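Local coordinates for uncharacterized protein (Mycolicibacterium smegmatis MC2 155, PDB 6T84) that is required for MmpL3-dependent transport of trehalose monomycolate to the cell wall, and for growth and cell elongation, at residues A[8-13]-A[49-54]; A[21-26]-A[164-169]; A[38-43]-A[150-155]; A[62-65]-A[71-74]; A[84-89]-A[170-175]. All blocks are in the same frame, centred on the assembly; numbering follows the deposited sequence.

In the fold
The five contacts are threaded on one nine-stranded antiparallel sheet. Interaction 4 is its buried hairpin 60-67/71-77, alone in having hydrogen bonds across its segments. Interactions 2 and 5 share helix 159-175, which lies against one face: Leu166 meets the partly exposed end of helix 10-21, and Phe172 packs into the buried strand 86-90. Interaction 3, also buried, brings the loop 38-43 against the opposite face. Interaction 1 lies farthest out, its centre about 17 Å from the centre of the chain, where the start of helix 10-21 meets the corner at Asn51 and a sulfate. Across their segments 3 and 5 are apolar, 4 adds backbone bonds, and 1 and 2 set an Asn or a His against leucine.

Interaction 1. Residues A[8-13]-A[49-54]; sequences RGLGRR and AKNVVL. With SO4 (sulfate ion), chain B.
Asn51 reaches from the corner between strands 49-50 and 52-57 to the first turn of helix 10-21, where its amide is laid against Leu10 and Gly11. Two conformers of this side chain are deposited, and the contacts given are those of one. In it, CG is anti to the carbonyl carbon (chi1 -71°), which carries the amide toward the helix. ND2 comes alongside the tip of Leu10, 3.7 Å from Leu10 CD2, and OD1 lies 3.5 Å from Gly11 CA. Neither approach is a hydrogen bond across the segments. The polar ends are satisfied by others: OD1 pairs with Tyr25 OH and ND2 with Asp66 OD2, so both ends of the amide are held while its flank serves as packing surface. Leu10 also touches Trp162 of helix 159-175. Gly9 occupies the N-cap position, and its O accepts Arg13 N at 2.9 Å. The chain before the helix is drawn in by Arg13, whose NE and NH2 both grip Arg8 O, each at 3.0 Å and side-on in the guanidinium plane. A sulfate, probably from the crystallisation liquor, sits beside the same turn: Arg12 N donates an almost straight bond to SO4 O1 (2.9 Å, 172°), and Gly11 N lies 3.3 Å from that oxygen. One of two deposited conformers of Arg12 bends at chi3 and brings its guanidinium to SO4 O4, so this contact is less certain. An anion bound by a backbone N-H of the first turn, with a second N-H close by, resembles the anion site of a helix N-terminus.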
# COMPACT_ATOMS: atom_id res chain seq x y z
N ARG A 8 1.00 21.87 6.50
CA ARG A 8 1.59 22.53 7.66
C ARG A 8 1.48 21.64 8.90
O ARG A 8 0.47 20.96 9.09
CB ARG A 8 0.86 23.84 7.95
CG ARG A 8 0.92 24.87 6.81
CD ARG A 8 2.29 25.54 6.71
NE ARG A 8 2.69 26.17 7.96
CZ ARG A 8 2.20 27.31 8.44
NH1 ARG A 8 1.24 27.97 7.78
NH2 ARG A 8 2.66 27.78 9.60
N GLY A 9 2.51 21.68 9.75
CA GLY A 9 2.55 20.87 10.96
C GLY A 9 2.59 19.39 10.73
O GLY A 9 2.18 18.63 11.61
N LEU A 10 3.03 18.96 9.54
CA LEU A 10 2.97 17.56 9.17
C LEU A 10 3.74 16.70 10.15
O LEU A 10 3.24 15.66 10.56
CB LEU A 10 3.44 17.37 7.71
CG LEU A 10 3.57 15.93 7.23
CD1 LEU A 10 2.23 15.24 7.36
CD2 LEU A 10 4.08 15.95 5.78
N GLY A 11 4.95 17.11 10.54
CA GLY A 11 5.75 16.32 11.47
C GLY A 11 5.12 16.20 12.84
O GLY A 11 5.05 15.12 13.43
N ARG A 12 4.65 17.32 13.38
CA ARG A 12 4.01 17.30 14.68
C ARG A 12 2.78 16.41 14.65
O ARG A 12 2.54 15.63 15.58
CB ARG A 12 3.60 18.73 15.06
CG ARG A 12 2.80 18.85 16.34
CD ARG A 12 2.47 20.31 16.64
NE ARG A 12 3.67 21.09 16.94
CZ ARG A 12 4.32 21.85 16.06
NH1 ARG A 12 3.90 21.93 14.81
NH2 ARG A 12 5.40 22.52 16.44
N ARG A 13 1.97 16.54 13.59
CA ARG A 13 0.74 15.75 13.50
C ARG A 13 1.05 14.26 13.34
O ARG A 13 0.37 13.43 13.94
CB ARG A 13 -0.13 16.27 12.35
CG ARG A 13 -0.74 17.63 12.66
CD ARG A 13 -1.64 18.24 11.53
NE ARG A 13 -0.97 18.60 10.26
CZ ARG A 13 -1.08 17.88 9.12
NH1 ARG A 13 -1.80 16.72 9.07
NH2 ARG A 13 -0.46 18.32 8.02
N ALA A 49 12.86 7.84 3.22
CA ALA A 49 11.56 7.86 3.89
C ALA A 49 11.59 8.91 4.99
O ALA A 49 12.56 8.97 5.79
CB ALA A 49 11.31 6.47 4.48
N LYS A 50 10.56 9.75 5.06
CA LYS A 50 10.50 10.79 6.08
C LYS A 50 9.23 10.67 6.89
O LYS A 50 8.24 10.09 6.44
CB LYS A 50 10.61 12.21 5.49
CG LYS A 50 12.02 12.46 4.94
CD LYS A 50 12.28 13.89 4.65
CE LYS A 50 13.74 14.04 4.17
NZ LYS A 50 13.99 15.31 3.45
N ASN A 51 9.22 11.31 8.06
CA ASN A 51 8.06 11.26 8.96
C ASN A 51 7.58 9.81 9.13
O ASN A 51 6.43 9.45 8.84
CB ASN A 51 6.92 12.14 8.45
CG ASN A 51 7.23 13.57 8.58
OD1 ASN A 51 7.68 14.00 9.62
ND2 ASN A 51 6.95 14.35 7.53
N VAL A 52 8.53 9.00 9.57
CA VAL A 52 8.38 7.54 9.57
C VAL A 52 7.72 7.10 10.87
O VAL A 52 8.13 7.51 11.97
CB VAL A 52 9.76 6.90 9.41
CG1 VAL A 52 9.62 5.35 9.41
CG2 VAL A 52 10.45 7.39 8.14
N VAL A 53 6.74 6.20 10.76
CA VAL A 53 6.07 5.65 11.92
C VAL A 53 6.17 4.13 11.80
O VAL A 53 5.87 3.54 10.75
CB VAL A 53 4.58 6.10 11.96
CG1 VAL A 53 3.87 5.46 13.16
CG2 VAL A 53 4.53 7.63 12.06
N LEU A 54 6.62 3.48 12.87
CA LEU A 54 6.90 2.05 12.87
C LEU A 54 6.05 1.42 13.96
O LEU A 54 6.17 1.79 15.14
CB LEU A 54 8.40 1.81 13.19
CG LEU A 54 9.41 2.62 12.33
CD1 LEU A 54 9.74 4.01 12.95
CD2 LEU A 54 10.69 1.79 12.08
S SO4 B . 6.32 20.55 12.17
O1 SO4 B . 5.01 19.94 12.20
O2 SO4 B . 7.44 19.59 12.20
O3 SO4 B . 6.46 21.44 11.01
O4 SO4 B . 6.31 21.45 13.31

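Interaction 2. Residues A[21-26]-A[164-169]; sequences HGFDYE and EGLRTV
His21 and Leu166 approach one another from opposite directions, and a single methyl group makes the contact. Leu166 CD1 stands 3.6 Å from His21 CE1 and about equally far, 4.0 Å, from His21 ND1 and from His21 NE2, so it meets the end of the imidazole at a slant. The same methyl lies near the plane of the Phe23 ring, at its edge, with Phe23 CE2 more loosely placed at 4.5 Å. Histidine and phenylalanine are themselves tied together: His21 CB sits over the centre of the Phe23 ring, 3.4 Å above its plane, and the two side chains form one surface for the leucine. In Leu166, the extended chi2 (179°) carries CD1 to the far end of the side chain, at this surface. The rotation of the imidazole is fixed by a hydrogen bond from His21 NE2 to Asp163 OD1, one turn back in the helix that carries Leu166. Gly22, with positive phi, ends helix 10-21 in a Schellman motif and lets the chain turn so that Phe23 folds back under His21. The contact thus joins the C-terminal end of helix 10-21 to helix 159-175, with Trp17 of the first helix touching both His21 and Leu166. Beneath lies the sheet: Phe23 rests on Val53 of strand 52-57, Leu166 on Ile74 of strand 71-77, and edge strand 24-26 starts directly after Phe23.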
# COMPACT_ATOMS: atom_id res chain seq x y z
N HIS A 21 -1.33 5.67 18.53
CA HIS A 21 -1.29 4.26 18.15
C HIS A 21 -0.25 3.46 18.93
O HIS A 21 -0.14 2.25 18.69
CB HIS A 21 -1.02 4.18 16.66
CG HIS A 21 -2.25 4.44 15.85
ND1 HIS A 21 -3.15 3.44 15.55
CD2 HIS A 21 -2.75 5.57 15.31
CE1 HIS A 21 -4.17 3.95 14.88
NE2 HIS A 21 -3.94 5.24 14.68
N GLY A 22 0.55 4.10 19.79
CA GLY A 22 1.65 3.38 20.46
C GLY A 22 2.73 2.96 19.49
O GLY A 22 3.48 1.99 19.76
N PHE A 23 2.91 3.72 18.41
CA PHE A 23 3.93 3.40 17.41
C PHE A 23 5.14 4.31 17.62
O PHE A 23 5.00 5.40 18.15
CB PHE A 23 3.35 3.68 16.00
CG PHE A 23 2.21 2.78 15.58
CD1 PHE A 23 1.90 1.59 16.25
CD2 PHE A 23 1.47 3.12 14.44
CE1 PHE A 23 0.84 0.79 15.79
CE2 PHE A 23 0.43 2.28 13.94
CZ PHE A 23 0.10 1.14 14.65
N ASP A 24 6.29 3.90 17.11
CA ASP A 24 7.48 4.75 17.21
C ASP A 24 7.52 5.71 16.03
O ASP A 24 7.03 5.41 14.94
CB ASP A 24 8.76 3.88 17.20
CG ASP A 24 8.86 3.08 18.48
OD1 ASP A 24 8.59 3.61 19.57
OD2 ASP A 24 9.25 1.92 18.40
N TYR A 25 8.12 6.88 16.25
CA TYR A 25 8.28 7.91 15.23
C TYR A 25 9.77 8.18 15.00
O TYR A 25 10.55 8.32 15.96
CB TYR A 25 7.58 9.22 15.64
CG TYR A 25 7.82 10.36 14.69
CD1 TYR A 25 7.00 10.54 13.58
CD2 TYR A 25 8.89 11.23 14.86
CE1 TYR A 25 7.24 11.56 12.68
CE2 TYR A 25 9.13 12.26 13.98
CZ TYR A 25 8.29 12.42 12.89
OH TYR A 25 8.53 13.46 12.00
N GLU A 26 10.15 8.36 13.73
CA GLU A 26 11.50 8.82 13.37
C GLU A 26 11.38 9.87 12.28
O GLU A 26 10.60 9.70 11.35
CB GLU A 26 12.31 7.66 12.71
CG GLU A 26 12.50 6.48 13.59
CD GLU A 26 13.22 5.35 12.87
OE1 GLU A 26 13.53 5.44 11.67
OE2 GLU A 26 13.45 4.34 13.53
N GLU A 164 -7.88 5.92 8.12
CA GLU A 164 -8.61 5.15 7.13
C GLU A 164 -7.65 4.32 6.28
O GLU A 164 -7.98 3.22 5.86
CB GLU A 164 -9.40 6.13 6.26
CG GLU A 164 -10.31 5.45 5.21
CD GLU A 164 -11.30 4.39 5.76
OE1 GLU A 164 -11.70 4.42 6.94
OE2 GLU A 164 -11.68 3.50 4.96
N GLY A 165 -6.42 4.81 6.09
CA GLY A 165 -5.44 4.03 5.33
C GLY A 165 -5.03 2.76 6.03
O GLY A 165 -4.82 1.72 5.39
N LEU A 166 -4.88 2.83 7.37
CA LEU A 166 -4.62 1.59 8.11
C LEU A 166 -5.74 0.60 7.89
O LEU A 166 -5.48 -0.58 7.67
CB LEU A 166 -4.45 1.81 9.62
CG LEU A 166 -3.28 2.65 10.13
CD1 LEU A 166 -3.40 2.71 11.63
CD2 LEU A 166 -1.95 2.05 9.67
N ARG A 167 -7.00 1.06 7.95
CA ARG A 167 -8.11 0.13 7.73
C ARG A 167 -8.10 -0.39 6.29
O ARG A 167 -8.42 -1.57 6.05
CB ARG A 167 -9.44 0.80 8.06
CG ARG A 167 -10.64 -0.12 7.93
CD ARG A 167 -10.51 -1.31 8.86
NE ARG A 167 -10.49 -0.89 10.26
CZ ARG A 167 -10.23 -1.71 11.28
NH1 ARG A 167 -9.98 -2.99 11.06
NH2 ARG A 167 -10.24 -1.24 12.52
N THR A 168 -7.78 0.48 5.32
CA THR A 168 -7.79 0.06 3.92
C THR A 168 -6.71 -0.99 3.65
O THR A 168 -6.98 -1.99 2.96
CB THR A 168 -7.61 1.30 3.06
OG1 THR A 168 -8.73 2.19 3.32
CG2 THR A 168 -7.67 0.93 1.53
N VAL A 169 -5.48 -0.76 4.14
CA VAL A 169 -4.42 -1.72 3.86
C VAL A 169 -4.72 -3.06 4.50
O VAL A 169 -4.42 -4.11 3.92
CB VAL A 169 -3.00 -1.18 4.20
CG1 VAL A 169 -2.77 -1.20 5.70
CG2 VAL A 169 -1.95 -2.05 3.49

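Interaction 3. Residues A[38-43]-A[150-155]; sequences RGVMST and LVAMPV
Val40 and Ala152 form the close-packed part of this contact. Both methyls of the valine straddle the single methyl of the alanine, with Val40 CG1 at 3.7 Å and Val40 CG2 at 4.1 Å from Ala152 CB. CG1 lies anti to the carbonyl carbon (chi1 -61°), and CG2 takes the crowded position between backbone N and carbonyl carbon, so the fork of the branch opens onto the strand. A looser touch lies beside it, where the end of Met41 swings in until CE is 4.3 Å from Leu150 CD2. The turn that presents both residues is a short 3-10 segment, closed by Met41 N to Arg38 O at 2.8 Å and entered through Gly39 with positive phi. It covers part of one face of the antiparallel sheet over three adjoining strands, since Val40 also meets Val73 of strand 71-77 and Ile141 of strand 141-144. Alternation along strand 148-153 sends Val151 and Met153 to the other face, against helix 159-175. Arg38 leads away from the strand to a salt bridge with Asp100. Toward solvent the loop changes character: Ser42 is partly exposed and Thr43 exposed, neither touching the strand.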
# COMPACT_ATOMS: atom_id res chain seq x y z
N ARG A 38 7.81 -2.02 -6.16
CA ARG A 38 6.73 -1.80 -7.12
C ARG A 38 5.82 -0.66 -6.67
O ARG A 38 6.20 0.14 -5.82
CB ARG A 38 5.96 -3.12 -7.33
CG ARG A 38 6.81 -4.23 -7.91
CD ARG A 38 5.91 -5.31 -8.48
NE ARG A 38 6.62 -6.48 -8.94
CZ ARG A 38 6.67 -6.85 -10.21
NH1 ARG A 38 6.06 -6.15 -11.16
NH2 ARG A 38 7.30 -7.95 -10.53
N GLY A 39 4.60 -0.57 -7.24
CA GLY A 39 3.71 0.52 -6.89
C GLY A 39 4.40 1.85 -7.11
O GLY A 39 5.10 2.05 -8.12
N VAL A 40 4.28 2.75 -6.13
CA VAL A 40 4.97 4.04 -6.25
C VAL A 40 6.48 3.94 -6.14
O VAL A 40 7.17 4.91 -6.49
CB VAL A 40 4.50 5.12 -5.27
CG1 VAL A 40 3.07 5.41 -5.49
CG2 VAL A 40 4.70 4.70 -3.85
N MET A 41 7.01 2.81 -5.70
CA MET A 41 8.46 2.70 -5.52
C MET A 41 9.21 2.59 -6.85
O MET A 41 10.39 2.93 -6.90
CB MET A 41 8.83 1.51 -4.65
CG MET A 41 8.13 1.38 -3.36
SD MET A 41 8.26 2.85 -2.31
CE MET A 41 7.12 2.40 -1.01
N SER A 42 8.54 2.18 -7.93
CA SER A 42 9.27 2.04 -9.18
C SER A 42 9.48 3.37 -9.89
O SER A 42 10.45 3.50 -10.66
CB SER A 42 8.59 1.02 -10.10
OG SER A 42 7.25 1.39 -10.39
N THR A 43 8.63 4.37 -9.65
CA THR A 43 8.73 5.67 -10.30
C THR A 43 9.48 6.71 -9.45
O THR A 43 9.35 7.91 -9.70
CB THR A 43 7.36 6.19 -10.73
OG1 THR A 43 6.50 6.31 -9.59
CG2 THR A 43 6.72 5.24 -11.74
N LEU A 150 0.67 -2.84 0.49
CA LEU A 150 0.92 -1.41 0.60
C LEU A 150 -0.21 -0.58 0.02
O LEU A 150 -0.89 -0.99 -0.94
CB LEU A 150 2.21 -1.04 -0.15
CG LEU A 150 3.48 -1.79 0.35
CD1 LEU A 150 3.73 -3.01 -0.57
CD2 LEU A 150 4.68 -0.88 0.36
N VAL A 151 -0.38 0.61 0.59
CA VAL A 151 -1.30 1.62 0.08
C VAL A 151 -0.54 2.94 -0.04
O VAL A 151 0.14 3.35 0.91
CB VAL A 151 -2.52 1.78 1.01
CG1 VAL A 151 -3.36 3.04 0.59
CG2 VAL A 151 -3.35 0.45 1.12
N ALA A 152 -0.67 3.61 -1.18
CA ALA A 152 -0.10 4.93 -1.39
C ALA A 152 -1.23 5.94 -1.47
O ALA A 152 -2.25 5.71 -2.16
CB ALA A 152 0.76 4.99 -2.65
N MET A 153 -1.10 7.04 -0.75
CA MET A 153 -2.06 8.14 -0.76
C MET A 153 -1.33 9.47 -0.93
O MET A 153 -0.11 9.55 -0.75
CB MET A 153 -2.88 8.15 0.54
CG MET A 153 -2.12 8.47 1.82
SD MET A 153 -3.09 8.32 3.35
CE MET A 153 -3.01 6.57 3.56
N PRO A 154 -2.05 10.55 -1.22
CA PRO A 154 -1.38 11.86 -1.31
C PRO A 154 -0.70 12.25 0.01
O PRO A 154 -1.17 11.93 1.10
CB PRO A 154 -2.52 12.82 -1.67
CG PRO A 154 -3.51 11.91 -2.37
CD PRO A 154 -3.47 10.61 -1.61
N VAL A 155 0.42 12.99 -0.11
CA VAL A 155 1.15 13.43 1.08
C VAL A 155 0.36 14.46 1.85
O VAL A 155 0.61 14.68 3.03
CB VAL A 155 2.55 13.98 0.75
CG1 VAL A 155 3.28 14.42 2.00
CG2 VAL A 155 3.36 12.93 0.12

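Interaction 4. Residues A[62-65]-A[71-74]; sequences VFIF and ATVI
Phe65 and Val73 face each other as a hydrogen-bonded antiparallel pair and lay their side chains side by side on one face of the sheet. From CB, which packs on Ala49 and the carbonyl of Lys50 in strand 49-50 and on Val52 of strand 52-57, the phenylalanine turns with CG between its backbone N and carbonyl carbon (chi1 52°), swinging the ring across the hairpin instead of along its own strand. CD2, on the near side, passes 4.0 Å from Val73 O, which sits over one ring face toward its rim. Farther out, Phe65 CE1 is 3.6 Å from Val73 CB, and Phe65 CZ at the tip is equally close to that atom and 3.7 Å from Val73 CG1. Together these make an off-centre CH-pi contact, Val73 CB lying 4.0 Å from the ring centroid of Phe65. Trp36 meets the same ring with its plane nearly parallel. Backbone bonds lock the pair: Phe65 N to Val73 O is 3.0 Å, and the return bond from Val73 N to Phe65 O is shorter and straighter (2.8 Å, 166°). On the other face, the non-hydrogen-bonded pair Ile64 and Ile74 touch through their CG1 atoms at 3.9 Å, and Val62 adds its CG2 to Ile74; helix 159-175 covers Val62 and Ile74 through Leu166, and Ile74 also through Val169. Thr72 turns its hydroxyl to Asp66 near the hairpin bend. The chemistry implies a hairpin backbone bonded partly within and partly to the flanking strands, with largely apolar faces, one against helix 159-175, the other against Leu32, Leu33, Trp36 and Met41.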
# COMPACT_ATOMS: atom_id res chain seq x y z
N VAL A 62 3.81 -2.74 10.64
CA VAL A 62 3.26 -1.74 9.72
C VAL A 62 4.18 -0.53 9.76
O VAL A 62 4.61 -0.10 10.83
CB VAL A 62 1.79 -1.37 10.06
CG1 VAL A 62 1.68 -0.65 11.40
CG2 VAL A 62 1.18 -0.48 8.94
N PHE A 63 4.51 -0.01 8.59
CA PHE A 63 5.35 1.18 8.45
C PHE A 63 4.60 2.25 7.68
O PHE A 63 3.92 1.92 6.70
CB PHE A 63 6.65 0.84 7.71
CG PHE A 63 7.47 -0.31 8.37
CD1 PHE A 63 7.42 -0.57 9.74
CD2 PHE A 63 8.29 -1.08 7.62
CE1 PHE A 63 8.18 -1.59 10.36
CE2 PHE A 63 9.07 -2.08 8.21
CZ PHE A 63 9.01 -2.33 9.59
N ILE A 64 4.66 3.49 8.13
CA ILE A 64 3.97 4.61 7.47
C ILE A 64 5.02 5.68 7.26
O ILE A 64 5.75 6.02 8.20
CB ILE A 64 2.83 5.13 8.35
CG1 ILE A 64 1.87 3.95 8.69
CG2 ILE A 64 2.07 6.26 7.59
CD1 ILE A 64 2.05 3.39 10.09
N PHE A 65 5.09 6.22 6.05
CA PHE A 65 6.17 7.18 5.78
C PHE A 65 5.81 8.02 4.57
O PHE A 65 4.89 7.68 3.81
CB PHE A 65 7.53 6.47 5.56
CG PHE A 65 7.47 5.40 4.55
CD1 PHE A 65 7.67 5.69 3.19
CD2 PHE A 65 7.15 4.09 4.91
CE1 PHE A 65 7.54 4.68 2.20
CE2 PHE A 65 7.07 3.08 3.94
CZ PHE A 65 7.27 3.37 2.59
N ALA A 71 4.10 10.64 -2.26
CA ALA A 71 3.04 9.88 -1.62
C ALA A 71 3.35 9.70 -0.15
O ALA A 71 4.51 9.70 0.26
CB ALA A 71 2.94 8.47 -2.22
N THR A 72 2.30 9.41 0.63
CA THR A 72 2.42 8.80 1.94
C THR A 72 2.07 7.32 1.74
O THR A 72 1.06 7.01 1.11
CB THR A 72 1.44 9.45 2.92
OG1 THR A 72 1.83 10.83 3.15
CG2 THR A 72 1.35 8.71 4.29
N VAL A 73 2.92 6.43 2.20
CA VAL A 73 2.77 4.99 2.01
C VAL A 73 2.56 4.32 3.35
O VAL A 73 3.23 4.64 4.34
CB VAL A 73 4.02 4.41 1.31
CG1 VAL A 73 3.87 2.92 1.13
CG2 VAL A 73 4.21 5.11 -0.05
N ILE A 74 1.67 3.32 3.37
CA ILE A 74 1.50 2.43 4.51
C ILE A 74 1.81 1.03 4.02
O ILE A 74 1.21 0.58 3.02
CB ILE A 74 0.05 2.50 5.03
CG1 ILE A 74 -0.28 3.93 5.48
CG2 ILE A 74 -0.19 1.47 6.16
CD1 ILE A 74 -1.83 4.10 5.83

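Interaction 5. Residues A[84-89]-A[170-175]; sequences VVVDLR and RQFNDL
Arg89 NE and Asp87 OD1 form a salt bridge whose N-H...O bond is 2.8 Å and practically straight (176°), and Arg89 NH2 to Asp87 OD2 matches it in length. The guanidinium therefore grips the carboxylate side-on, one nitrogen to each oxygen, both met on the syn side. Both residues are buried, so the pairing probably offsets much of the cost of keeping charges there; Arg89 NH1 has its own acceptor in Lys94 O. Asp87 points away from helix 159-175, while its neighbours Val86 and Leu88 turn toward it and meet Phe172, the helix residue that carries the contact. In Phe172, CG is anti to the backbone N (chi1 -171°), and the ring stretches from the helix to the strand. Its leading end is held between two aliphatic side chains: Leu88 CD2 lies 3.9 Å from Phe172 CE1 and Leu88 CB 4.1 Å from Phe172 CZ, with Val86 CG1 a looser 4.3 Å from Phe172 CZ. The leucine approaches slantwise. Strand alternation thus gives one strand a charged side and an apolar side. Strand 86-90 runs between 141-144 and 110-114, and Met142 of the former touches both Leu88 and Phe172. Helix 126-134 completes the apolar side with Phe131, which meets Leu88 as well as Gln171 and Leu175, so that strand 86-90 and the C-terminal part of helix 159-175 share a neighbouring helix.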
# COMPACT_ATOMS: atom_id res chain seq x y z
N VAL A 84 2.84 -13.75 -6.52
CA VAL A 84 1.92 -12.98 -7.37
C VAL A 84 1.87 -11.54 -6.88
O VAL A 84 1.87 -11.29 -5.66
CB VAL A 84 0.52 -13.63 -7.33
CG1 VAL A 84 -0.54 -12.85 -8.16
CG2 VAL A 84 0.58 -15.08 -7.83
N VAL A 85 1.80 -10.58 -7.81
CA VAL A 85 1.58 -9.16 -7.50
C VAL A 85 0.22 -8.77 -8.03
O VAL A 85 -0.08 -9.01 -9.19
CB VAL A 85 2.67 -8.26 -8.12
CG1 VAL A 85 2.32 -6.75 -7.97
CG2 VAL A 85 3.98 -8.56 -7.47
N VAL A 86 -0.59 -8.19 -7.17
CA VAL A 86 -1.83 -7.50 -7.59
C VAL A 86 -1.65 -6.02 -7.30
O VAL A 86 -1.17 -5.65 -6.22
CB VAL A 86 -3.05 -8.07 -6.84
CG1 VAL A 86 -4.37 -7.30 -7.23
CG2 VAL A 86 -3.21 -9.59 -7.13
N ASP A 87 -2.06 -5.17 -8.26
CA ASP A 87 -1.98 -3.72 -8.13
C ASP A 87 -3.36 -3.19 -8.51
O ASP A 87 -3.85 -3.47 -9.61
CB ASP A 87 -0.90 -3.21 -9.10
CG ASP A 87 -0.69 -1.71 -9.06
OD1 ASP A 87 -1.68 -0.99 -9.28
OD2 ASP A 87 0.48 -1.26 -8.86
N LEU A 88 -3.98 -2.49 -7.58
CA LEU A 88 -5.33 -1.93 -7.73
C LEU A 88 -5.17 -0.41 -7.62
O LEU A 88 -4.82 0.09 -6.55
CB LEU A 88 -6.18 -2.47 -6.57
CG LEU A 88 -7.61 -1.98 -6.41
CD1 LEU A 88 -8.44 -2.44 -7.61
CD2 LEU A 88 -8.25 -2.48 -5.08
N ARG A 89 -5.44 0.33 -8.71
CA ARG A 89 -5.15 1.76 -8.70
C ARG A 89 -6.27 2.52 -9.40
O ARG A 89 -7.01 1.96 -10.22
CB ARG A 89 -3.79 2.08 -9.34
CG ARG A 89 -3.67 1.62 -10.75
CD ARG A 89 -2.32 2.00 -11.38
NE ARG A 89 -1.20 1.40 -10.63
CZ ARG A 89 0.04 1.89 -10.61
NH1 ARG A 89 0.33 2.96 -11.35
NH2 ARG A 89 1.01 1.32 -9.87
N ARG A 170 -5.32 -3.05 5.70
CA ARG A 170 -5.72 -4.29 6.36
C ARG A 170 -6.77 -5.02 5.54
O ARG A 170 -6.69 -6.23 5.36
CB ARG A 170 -6.22 -4.00 7.77
CG ARG A 170 -5.18 -3.33 8.71
CD ARG A 170 -5.83 -2.88 10.05
NE ARG A 170 -6.23 -4.06 10.82
CZ ARG A 170 -6.75 -3.99 12.04
NH1 ARG A 170 -6.97 -2.80 12.59
NH2 ARG A 170 -7.04 -5.10 12.70
N GLN A 171 -7.76 -4.30 5.03
CA GLN A 171 -8.80 -4.93 4.24
C GLN A 171 -8.24 -5.49 2.94
O GLN A 171 -8.63 -6.59 2.52
CB GLN A 171 -9.89 -3.88 3.97
CG GLN A 171 -10.73 -3.55 5.20
CD GLN A 171 -11.53 -2.23 5.06
OE1 GLN A 171 -11.17 -1.36 4.25
NE2 GLN A 171 -12.55 -2.04 5.90
N PHE A 172 -7.41 -4.72 2.25
CA PHE A 172 -6.81 -5.22 1.01
C PHE A 172 -5.93 -6.44 1.27
O PHE A 172 -5.97 -7.42 0.53
CB PHE A 172 -6.06 -4.08 0.32
CG PHE A 172 -5.57 -4.40 -1.07
CD1 PHE A 172 -6.45 -4.85 -2.05
CD2 PHE A 172 -4.24 -4.20 -1.41
CE1 PHE A 172 -5.99 -5.09 -3.35
CE2 PHE A 172 -3.75 -4.48 -2.68
CZ PHE A 172 -4.63 -4.90 -3.66
N ASN A 173 -5.13 -6.39 2.33
CA ASN A 173 -4.32 -7.54 2.68
C ASN A 173 -5.16 -8.78 2.93
O ASN A 173 -4.83 -9.88 2.48
CB ASN A 173 -3.51 -7.15 3.93
CG ASN A 173 -2.56 -8.24 4.33
OD1 ASN A 173 -1.65 -8.59 3.57
ND2 ASN A 173 -2.77 -8.80 5.50
N ASP A 174 -6.29 -8.62 3.64
CA ASP A 174 -7.18 -9.76 3.89
C ASP A 174 -7.67 -10.35 2.56
O ASP A 174 -7.71 -11.58 2.40
CB ASP A 174 -8.39 -9.33 4.74
CG ASP A 174 -8.05 -9.18 6.22
OD1 ASP A 174 -6.94 -9.61 6.63
OD2 ASP A 174 -8.88 -8.64 6.99
N LEU A 175 -8.00 -9.50 1.60
CA LEU A 175 -8.52 -9.99 0.33
C LEU A 175 -7.46 -10.72 -0.47
O LEU A 175 -7.79 -11.61 -1.26
CB LEU A 175 -9.10 -8.81 -0.47
CG LEU A 175 -10.35 -8.14 0.09
CD1 LEU A 175 -10.52 -6.73 -0.50
CD2 LEU A 175 -11.58 -8.99 -0.28